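Local atomic coordinates of putative 2,5-diketo-D-gluconic acid reductase B (Sinorhizobium meliloti, PDB entry 3UP8), a protein that probably reduces methylglyoxal to hydroxyacetone with NADPH, as an aldo/keto reductase with a TIM-barrel fold. Residues T119-G131 with G150-Q164. Residues are numbered along the deposited sequence; the frame is centred on the assembly and turned at random.
Sequences TDHVDLLLLHWPG and GKVRHIGISNFNTTQ. With ACT (acetate ion), chain C.
Neighbouring parallel strands of the aldo/keto reductase TIM barrel, 122-127 and 152-158, pair here within a beta-alpha-beta unit whose crossover is helix 136-148. The short segments 124-127 and 154-158 run 34° apart, and the register is fixed by bonds such as G156 N to L125 O (2.9 Å) and L127 N to G156 O (3.2 Å). L126 CD2 lies 3.5 Å from G156 CA, where a beta carbon would collide with it. On the face turned to helix 103-117, L125 CD2 meets V152 CG2 at 3.8 Å.

At the N-terminal end of the strands the R153 guanidinium stacks on the H121 ring, centres 3.8 Å apart and planes 6° apart. Both groups are held in plane at their edges: H121 ND1 donates to D120 OD1 and R153 NH1 to G150 O.

At the C-terminal end the N159 amide lies flat over W129, ND2 3.4 Å from CE2, with planes 13° apart. With N159 CG anti to the carbonyl carbon, the amide is laid along the indole while ND2 reaches back to H128 O, donating almost straight down the C=O at 2.8 Å; OD1 takes a bond from Y206. An alanine in place of W129 would probably strip the N159 amide of its flat support and let it tilt away from H128 O. Next along the chain, P130 CB makes a CH-pi contact over one face of F160, 4.0 Å from the ring centroid.

H128, a predicted substrate-binding residue near Y70 and K95, donates from NE2 to an acetate that Y70 also binds. The short, nearly axial ND2 bond to H128 O, backed by the W129 stack and the Y206 bond, is consistent with N159 fixing the backbone at this histidine.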
ATOM      1  N   THR A 119      -5.102  -0.338 -19.501  1.00 15.61           N
ATOM      2  CA  THR A 119      -4.024   0.642 -19.625  1.00 16.23           C
ATOM      3  C   THR A 119      -2.767  -0.093 -20.098  1.00 16.19           C
ATOM      4  O   THR A 119      -2.665  -1.303 -19.917  1.00 16.13           O
ATOM      5  CB  THR A 119      -3.783   1.424 -18.297  1.00 16.49           C
ATOM      6  OG1 THR A 119      -2.662   2.313 -18.447  1.00 17.75           O
ATOM      7  CG2 THR A 119      -3.531   0.468 -17.112  1.00 16.05           C
ATOM      8  N   ASP A 120      -1.839   0.617 -20.729  1.00 16.25           N
ATOM      9  CA  ASP A 120      -0.612  -0.038 -21.217  1.00 16.78           C
ATOM     10  C   ASP A 120       0.513  -0.138 -20.168  1.00 15.37           C
ATOM     11  O   ASP A 120       1.552  -0.730 -20.435  1.00 15.45           O
ATOM     12  CB  ASP A 120      -0.103   0.629 -22.499  1.00 17.18           C
ATOM     13  CG  ASP A 120       0.528   1.999 -22.260  1.00 20.92           C
ATOM     14  OD1 ASP A 120       0.094   2.767 -21.375  1.00 23.87           O
ATOM     15  OD2 ASP A 120       1.495   2.311 -22.983  1.00 26.52           O
ATOM     16  N   HIS A 121       0.296   0.439 -18.994  1.00 14.13           N
ATOM     17  CA  HIS A 121       1.298   0.397 -17.919  1.00 13.82           C
ATOM     18  C   HIS A 121       0.624   0.568 -16.569  1.00 13.52           C
ATOM     19  O   HIS A 121      -0.467   1.157 -16.465  1.00 13.04           O
ATOM     20  CB  HIS A 121       2.356   1.507 -18.090  1.00 13.38           C
ATOM     21  CG  HIS A 121       1.825   2.891 -17.879  1.00 14.52           C
ATOM     22  ND1 HIS A 121       1.100   3.565 -18.839  1.00 14.74           N
ATOM     23  CD2 HIS A 121       1.916   3.734 -16.819  1.00 15.99           C
ATOM     24  CE1 HIS A 121       0.756   4.757 -18.377  1.00 15.67           C
ATOM     25  NE2 HIS A 121       1.241   4.886 -17.154  1.00 15.96           N
ATOM     26  N   VAL A 122       1.269   0.032 -15.547  1.00 13.06           N
ATOM     27  CA  VAL A 122       0.950   0.394 -14.185  1.00 13.28           C
ATOM     28  C   VAL A 122       2.046   1.317 -13.666  1.00 13.77           C
ATOM     29  O   VAL A 122       3.171   1.302 -14.156  1.00 13.49           O
ATOM     30  CB  VAL A 122       0.795  -0.817 -13.253  1.00 13.46           C
ATOM     31  CG1 VAL A 122      -0.439  -1.635 -13.650  1.00 14.45           C
ATOM     32  CG2 VAL A 122       2.060  -1.699 -13.239  1.00 12.54           C
ATOM     33  N   ASP A 123       1.709   2.124 -12.672  1.00 13.39           N
ATOM     34  CA  ASP A 123       2.715   2.954 -12.053  1.00 13.75           C
ATOM     35  C   ASP A 123       3.650   2.125 -11.186  1.00 13.10           C
ATOM     36  O   ASP A 123       4.838   2.419 -11.135  1.00 13.60           O
ATOM     37  CB  ASP A 123       2.065   4.081 -11.263  1.00 13.36           C
ATOM     38  CG  ASP A 123       1.251   5.009 -12.166  1.00 15.31           C
ATOM     39  OD1 ASP A 123       1.818   6.007 -12.633  1.00 15.01           O
ATOM     40  OD2 ASP A 123       0.076   4.712 -12.449  1.00 15.56           O
ATOM     41  N   LEU A 124       3.119   1.077 -10.555  1.00 12.65           N
ATOM     42  CA  LEU A 124       3.868   0.293  -9.577  1.00 11.67           C
ATOM     43  C   LEU A 124       3.488  -1.179  -9.653  1.00 11.73           C
ATOM     44  O   LEU A 124       2.293  -1.519  -9.682  1.00 11.51           O
ATOM     45  CB  LEU A 124       3.595   0.811  -8.152  1.00 10.66           C
ATOM     46  CG  LEU A 124       4.379   0.220  -6.969  1.00 10.17           C
ATOM     47  CD1 LEU A 124       5.923   0.249  -7.190  1.00  8.11           C
ATOM     48  CD2 LEU A 124       3.990   0.924  -5.616  1.00  8.54           C
ATOM     49  N   LEU A 125       4.500  -2.046  -9.698  1.00 10.51           N
ATOM     50  CA  LEU A 125       4.273  -3.487  -9.693  1.00 10.50           C
ATOM     51  C   LEU A 125       5.071  -4.103  -8.561  1.00 10.97           C
ATOM     52  O   LEU A 125       6.279  -3.875  -8.453  1.00 10.69           O
ATOM     53  CB  LEU A 125       4.671  -4.128 -11.028  1.00 10.79           C
ATOM     54  CG  LEU A 125       4.398  -5.629 -11.191  1.00 11.70           C
ATOM     55  CD1 LEU A 125       2.890  -5.895 -11.236  1.00  9.37           C
ATOM     56  CD2 LEU A 125       5.071  -6.215 -12.439  1.00 10.19           C
ATOM     57  N   LEU A 126       4.383  -4.864  -7.715  1.00 11.02           N
ATOM     58  CA  LEU A 126       5.019  -5.486  -6.555  1.00 11.74           C
ATOM     59  C   LEU A 126       5.022  -6.998  -6.679  1.00 11.55           C
ATOM     60  O   LEU A 126       4.139  -7.604  -7.288  1.00 11.87           O
ATOM     61  CB  LEU A 126       4.289  -5.092  -5.263  1.00 10.84           C
ATOM     62  CG  LEU A 126       3.915  -3.627  -5.015  1.00 11.51           C
ATOM     63  CD1 LEU A 126       3.196  -3.500  -3.673  1.00 12.81           C
ATOM     64  CD2 LEU A 126       5.142  -2.716  -5.038  1.00 12.01           C
ATOM     65  N   LEU A 127       6.038  -7.601  -6.088  1.00 12.25           N
ATOM     66  CA  LEU A 127       5.998  -9.005  -5.747  1.00 12.37           C
ATOM     67  C   LEU A 127       5.148  -9.082  -4.487  1.00 12.81           C
ATOM     68  O   LEU A 127       5.462  -8.443  -3.464  1.00 12.68           O
ATOM     69  CB  LEU A 127       7.421  -9.548  -5.491  1.00 12.05           C
ATOM     70  CG  LEU A 127       8.435  -9.296  -6.616  1.00 13.63           C
ATOM     71  CD1 LEU A 127       9.865  -9.673  -6.198  1.00 13.44           C
ATOM     72  CD2 LEU A 127       8.030 -10.031  -7.921  1.00 12.06           C
ATOM     73  N   HIS A 128       4.079  -9.872  -4.559  1.00 12.70           N
ATOM     74  CA  HIS A 128       3.060  -9.869  -3.503  1.00 13.86           C
ATOM     75  C   HIS A 128       3.542 -10.472  -2.180  1.00 13.59           C
ATOM     76  O   HIS A 128       3.256  -9.936  -1.113  1.00 13.99           O
ATOM     77  CB  HIS A 128       1.781 -10.574  -3.998  1.00 13.52           C
ATOM     78  CG  HIS A 128       0.533 -10.118  -3.312  1.00 14.78           C
ATOM     79  ND1 HIS A 128      -0.707 -10.175  -3.913  1.00 14.10           N
ATOM     80  CD2 HIS A 128       0.331  -9.585  -2.081  1.00 15.04           C
ATOM     81  CE1 HIS A 128      -1.620  -9.708  -3.080  1.00 14.35           C
ATOM     82  NE2 HIS A 128      -1.018  -9.336  -1.964  1.00 13.91           N
ATOM     83  N   TRP A 129       4.289 -11.573  -2.264  1.00 14.31           N
ATOM     84  CA  TRP A 129       4.806 -12.271  -1.099  1.00 14.16           C
ATOM     85  C   TRP A 129       6.204 -12.783  -1.418  1.00 14.78           C
ATOM     86  O   TRP A 129       6.480 -13.098  -2.572  1.00 15.35           O
ATOM     87  CB  TRP A 129       3.897 -13.446  -0.712  1.00 13.45           C
ATOM     88  CG  TRP A 129       2.610 -12.996  -0.086  1.00 14.38           C
ATOM     89  CD1 TRP A 129       1.445 -12.727  -0.728  1.00 13.44           C
ATOM     90  CD2 TRP A 129       2.380 -12.728   1.301  1.00 12.94           C
ATOM     91  NE1 TRP A 129       0.492 -12.311   0.173  1.00 12.52           N
ATOM     92  CE2 TRP A 129       1.049 -12.295   1.424  1.00 13.56           C
ATOM     93  CE3 TRP A 129       3.177 -12.812   2.453  1.00 14.41           C
ATOM     94  CZ2 TRP A 129       0.486 -11.949   2.653  1.00 13.72           C
ATOM     95  CZ3 TRP A 129       2.612 -12.468   3.681  1.00 14.08           C
ATOM     96  CH2 TRP A 129       1.285 -12.027   3.761  1.00 12.68           C
ATOM     97  N   PRO A 130       7.086 -12.881  -0.400  1.00 14.93           N
ATOM     98  CA  PRO A 130       8.464 -13.382  -0.602  1.00 15.31           C
ATOM     99  C   PRO A 130       8.596 -14.901  -0.743  1.00 16.11           C
ATOM    100  O   PRO A 130       9.515 -15.371  -1.432  1.00 16.04           O
ATOM    101  CB  PRO A 130       9.191 -12.923   0.664  1.00 15.16           C
ATOM    102  CG  PRO A 130       8.120 -12.908   1.704  1.00 15.66           C
ATOM    103  CD  PRO A 130       6.882 -12.401   0.981  1.00 14.37           C
ATOM    104  N   GLY A 131       7.693 -15.648  -0.102  1.00 16.55           N
ATOM    105  CA  GLY A 131       7.728 -17.118  -0.101  1.00 17.36           C
ATOM    106  C   GLY A 131       7.416 -17.759  -1.437  1.00 17.92           C
ATOM    107  O   GLY A 131       6.313 -17.618  -1.971  1.00 16.95           O
ATOM    108  N   GLY A 150       8.482  -0.753 -20.486  1.00 16.06           N
ATOM    109  CA  GLY A 150       7.576   0.394 -20.407  1.00 15.50           C
ATOM    110  C   GLY A 150       6.193   0.022 -19.883  1.00 15.38           C
ATOM    111  O   GLY A 150       5.247   0.819 -19.945  1.00 15.73           O
ATOM    112  N   LYS A 151       6.079  -1.177 -19.336  1.00 14.46           N
ATOM    113  CA  LYS A 151       4.803  -1.681 -18.859  1.00 15.03           C
ATOM    114  C   LYS A 151       4.590  -1.372 -17.383  1.00 14.22           C
ATOM    115  O   LYS A 151       3.476  -1.453 -16.885  1.00 13.33           O
ATOM    116  CB  LYS A 151       4.698  -3.176 -19.116  1.00 14.97           C
ATOM    117  CG  LYS A 151       4.698  -3.458 -20.625  1.00 16.67           C
ATOM    118  CD  LYS A 151       4.538  -4.912 -20.919  1.00 18.54           C
ATOM    119  CE  LYS A 151       4.648  -5.141 -22.441  1.00 16.80           C
ATOM    120  NZ  LYS A 151       4.666  -6.586 -22.657  1.00 16.47           N
ATOM    121  N   VAL A 152       5.674  -0.997 -16.715  1.00 13.99           N
ATOM    122  CA  VAL A 152       5.675  -0.715 -15.285  1.00 14.05           C
ATOM    123  C   VAL A 152       6.608   0.468 -15.071  1.00 13.91           C
ATOM    124  O   VAL A 152       7.745   0.427 -15.527  1.00 13.95           O
ATOM    125  CB  VAL A 152       6.229  -1.918 -14.484  1.00 14.65           C
ATOM    126  CG1 VAL A 152       6.309  -1.596 -13.003  1.00 14.74           C
ATOM    127  CG2 VAL A 152       5.376  -3.153 -14.691  1.00 14.98           C
ATOM    128  N   ARG A 153       6.142   1.516 -14.386  1.00 12.83           N
ATOM    129  CA  ARG A 153       6.979   2.696 -14.182  1.00 12.95           C
ATOM    130  C   ARG A 153       7.976   2.450 -13.039  1.00 13.00           C
ATOM    131  O   ARG A 153       9.164   2.779 -13.144  1.00 13.05           O
ATOM    132  CB  ARG A 153       6.113   3.938 -13.902  1.00 13.03           C
ATOM    133  CG  ARG A 153       5.263   4.408 -15.093  1.00 14.74           C
ATOM    134  CD  ARG A 153       6.078   5.067 -16.209  1.00 19.25           C
ATOM    135  NE  ARG A 153       5.248   5.360 -17.394  1.00 21.73           N
ATOM    136  CZ  ARG A 153       5.054   4.528 -18.423  1.00 23.80           C
ATOM    137  NH1 ARG A 153       5.622   3.325 -18.452  1.00 22.81           N
ATOM    138  NH2 ARG A 153       4.269   4.903 -19.429  1.00 25.02           N
ATOM    139  N   HIS A 154       7.481   1.853 -11.958  1.00 12.93           N
ATOM    140  CA  HIS A 154       8.271   1.634 -10.754  1.00 13.55           C
ATOM    141  C   HIS A 154       8.023   0.222 -10.257  1.00 12.91           C
ATOM    142  O   HIS A 154       6.967  -0.359 -10.519  1.00 12.93           O
ATOM    143  CB  HIS A 154       7.861   2.651  -9.695  1.00 13.73           C
ATOM    144  CG  HIS A 154       7.935   4.055 -10.181  1.00 14.09           C
ATOM    145  ND1 HIS A 154       9.125   4.739 -10.293  1.00 13.98           N
ATOM    146  CD2 HIS A 154       6.968   4.902 -10.601  1.00 14.28           C
ATOM    147  CE1 HIS A 154       8.887   5.945 -10.773  1.00 14.86           C
ATOM    148  NE2 HIS A 154       7.587   6.067 -10.970  1.00 12.86           N
ATOM    149  N   ILE A 155       9.013  -0.350  -9.582  1.00 11.97           N
ATOM    150  CA  ILE A 155       8.894  -1.718  -9.082  1.00 11.21           C
ATOM    151  C   ILE A 155       9.041  -1.754  -7.549  1.00 11.50           C
ATOM    152  O   ILE A 155       9.694  -0.893  -6.962  1.00 11.32           O
ATOM    153  CB  ILE A 155       9.914  -2.676  -9.763  1.00 11.56           C
ATOM    154  CG1 ILE A 155      11.370  -2.183  -9.594  1.00 11.34           C
ATOM    155  CG2 ILE A 155       9.575  -2.863 -11.249  1.00 10.78           C
ATOM    156  CD1 ILE A 155      12.406  -3.272  -9.910  1.00 10.21           C
ATOM    157  N   GLY A 156       8.433  -2.747  -6.915  1.00 10.56           N
ATOM    158  CA  GLY A 156       8.569  -2.909  -5.479  1.00 10.98           C
ATOM    159  C   GLY A 156       8.263  -4.291  -4.964  1.00 11.28           C
ATOM    160  O   GLY A 156       8.119  -5.257  -5.743  1.00 11.00           O
ATOM    161  N   ILE A 157       8.159  -4.376  -3.636  1.00 11.13           N
ATOM    162  CA  ILE A 157       7.974  -5.639  -2.938  1.00 12.09           C
ATOM    163  C   ILE A 157       6.873  -5.551  -1.900  1.00 12.48           C
ATOM    164  O   ILE A 157       6.405  -4.467  -1.566  1.00 13.37           O
ATOM    165  CB  ILE A 157       9.299  -6.109  -2.285  1.00 12.02           C
ATOM    166  CG1 ILE A 157       9.818  -5.020  -1.320  1.00 11.88           C
ATOM    167  CG2 ILE A 157      10.313  -6.463  -3.395  1.00 11.73           C
ATOM    168  CD1 ILE A 157      11.194  -5.270  -0.723  1.00 14.00           C
ATOM    169  N   SER A 158       6.448  -6.698  -1.386  1.00 13.42           N
ATOM    170  CA  SER A 158       5.383  -6.715  -0.403  1.00 13.07           C
ATOM    171  C   SER A 158       5.614  -7.871   0.537  1.00 13.38           C
ATOM    172  O   SER A 158       5.885  -8.997   0.095  1.00 13.74           O
ATOM    173  CB  SER A 158       4.002  -6.788  -1.088  1.00 13.25           C
ATOM    174  OG  SER A 158       2.927  -6.608  -0.160  1.00 14.94           O
ATOM    175  N   ASN A 159       5.519  -7.577   1.837  1.00 13.41           N
ATOM    176  CA  ASN A 159       5.644  -8.551   2.911  1.00 13.39           C
ATOM    177  C   ASN A 159       7.039  -9.148   3.020  1.00 13.67           C
ATOM    178  O   ASN A 159       7.201 -10.280   3.490  1.00 13.50           O
ATOM    179  CB  ASN A 159       4.594  -9.655   2.759  1.00 13.18           C
ATOM    180  CG  ASN A 159       3.187  -9.100   2.679  1.00 14.77           C
ATOM    181  OD1 ASN A 159       2.696  -8.516   3.642  1.00 14.78           O
ATOM    182  ND2 ASN A 159       2.541  -9.255   1.523  1.00 11.93           N
ATOM    183  N   PHE A 160       8.036  -8.388   2.579  1.00 13.62           N
ATOM    184  CA  PHE A 160       9.421  -8.820   2.684  1.00 13.64           C
ATOM    185  C   PHE A 160       9.953  -8.420   4.065  1.00 14.14           C
ATOM    186  O   PHE A 160       9.650  -7.325   4.565  1.00 12.88           O
ATOM    187  CB  PHE A 160      10.270  -8.137   1.608  1.00 13.74           C
ATOM    188  CG  PHE A 160      10.182  -8.777   0.242  1.00 14.09           C
ATOM    189  CD1 PHE A 160      11.324  -8.887  -0.560  1.00 13.47           C
ATOM    190  CD2 PHE A 160       8.974  -9.258  -0.254  1.00 13.79           C
ATOM    191  CE1 PHE A 160      11.251  -9.471  -1.835  1.00 14.17           C
ATOM    192  CE2 PHE A 160       8.896  -9.852  -1.517  1.00 13.71           C
ATOM    193  CZ  PHE A 160      10.028  -9.959  -2.312  1.00 12.90           C
ATOM    194  N   ASN A 161      10.765  -9.290   4.667  1.00 14.58           N
ATOM    195  CA  ASN A 161      11.460  -8.917   5.893  1.00 15.16           C
ATOM    196  C   ASN A 161      12.706  -8.098   5.535  1.00 15.11           C
ATOM    197  O   ASN A 161      12.989  -7.904   4.338  1.00 14.96           O
ATOM    198  CB  ASN A 161      11.762 -10.164   6.745  1.00 15.55           C
ATOM    199  CG  ASN A 161      12.767 -11.103   6.097  1.00 14.96           C
ATOM    200  OD1 ASN A 161      13.499 -10.723   5.186  1.00 17.31           O
ATOM    201  ND2 ASN A 161      12.810 -12.346   6.581  1.00 16.42           N
ATOM    202  N   THR A 162      13.446  -7.609   6.541  1.00 14.67           N
ATOM    203  CA  THR A 162      14.581  -6.714   6.278  1.00 14.79           C
ATOM    204  C   THR A 162      15.682  -7.392   5.460  1.00 14.96           C
ATOM    205  O   THR A 162      16.307  -6.771   4.601  1.00 13.63           O
ATOM    206  CB  THR A 162      15.180  -6.064   7.580  1.00 14.83           C
ATOM    207  OG1 THR A 162      15.578  -7.092   8.477  1.00 14.18           O
ATOM    208  CG2 THR A 162      14.138  -5.219   8.295  1.00 15.03           C
ATOM    209  N   THR A 163      15.896  -8.678   5.722  1.00 15.75           N
ATOM    210  CA  THR A 163      16.898  -9.448   5.008  1.00 16.97           C
ATOM    211  C   THR A 163      16.542  -9.484   3.518  1.00 16.29           C
ATOM    212  O   THR A 163      17.401  -9.289   2.661  1.00 16.59           O
ATOM    213  CB  THR A 163      17.000 -10.884   5.574  1.00 17.28           C
ATOM    214  OG1 THR A 163      17.302 -10.799   6.972  1.00 20.22           O
ATOM    215  CG2 THR A 163      18.120 -11.645   4.880  1.00 18.75           C
ATOM    216  N   GLN A 164      15.259  -9.691   3.227  1.00 16.46           N
ATOM    217  CA  GLN A 164      14.793  -9.782   1.844  1.00 15.87           C
ATOM    218  C   GLN A 164      14.742  -8.423   1.149  1.00 15.86           C
ATOM    219  O   GLN A 164      14.896  -8.337  -0.077  1.00 15.32           O
ATOM    220  CB  GLN A 164      13.439 -10.480   1.804  1.00 15.51           C
ATOM    221  CG  GLN A 164      13.502 -11.911   2.352  1.00 16.22           C
ATOM    222  CD  GLN A 164      12.143 -12.470   2.710  1.00 16.78           C
ATOM    223  OE1 GLN A 164      11.205 -11.736   3.052  1.00 16.06           O
ATOM    224  NE2 GLN A 164      12.022 -13.781   2.631  1.00 18.06           N
TER
HETATM  225  C   ACT C 276      -2.803  -8.183   0.902  1.00 26.00           C
HETATM  226  O   ACT C 276      -2.917  -6.986   0.558  1.00 26.56           O
HETATM  227  OXT ACT C 276      -2.909  -9.010  -0.011  1.00 26.28           O
HETATM  228  CH3 ACT C 276      -2.551  -8.617   2.312  1.00 26.12           C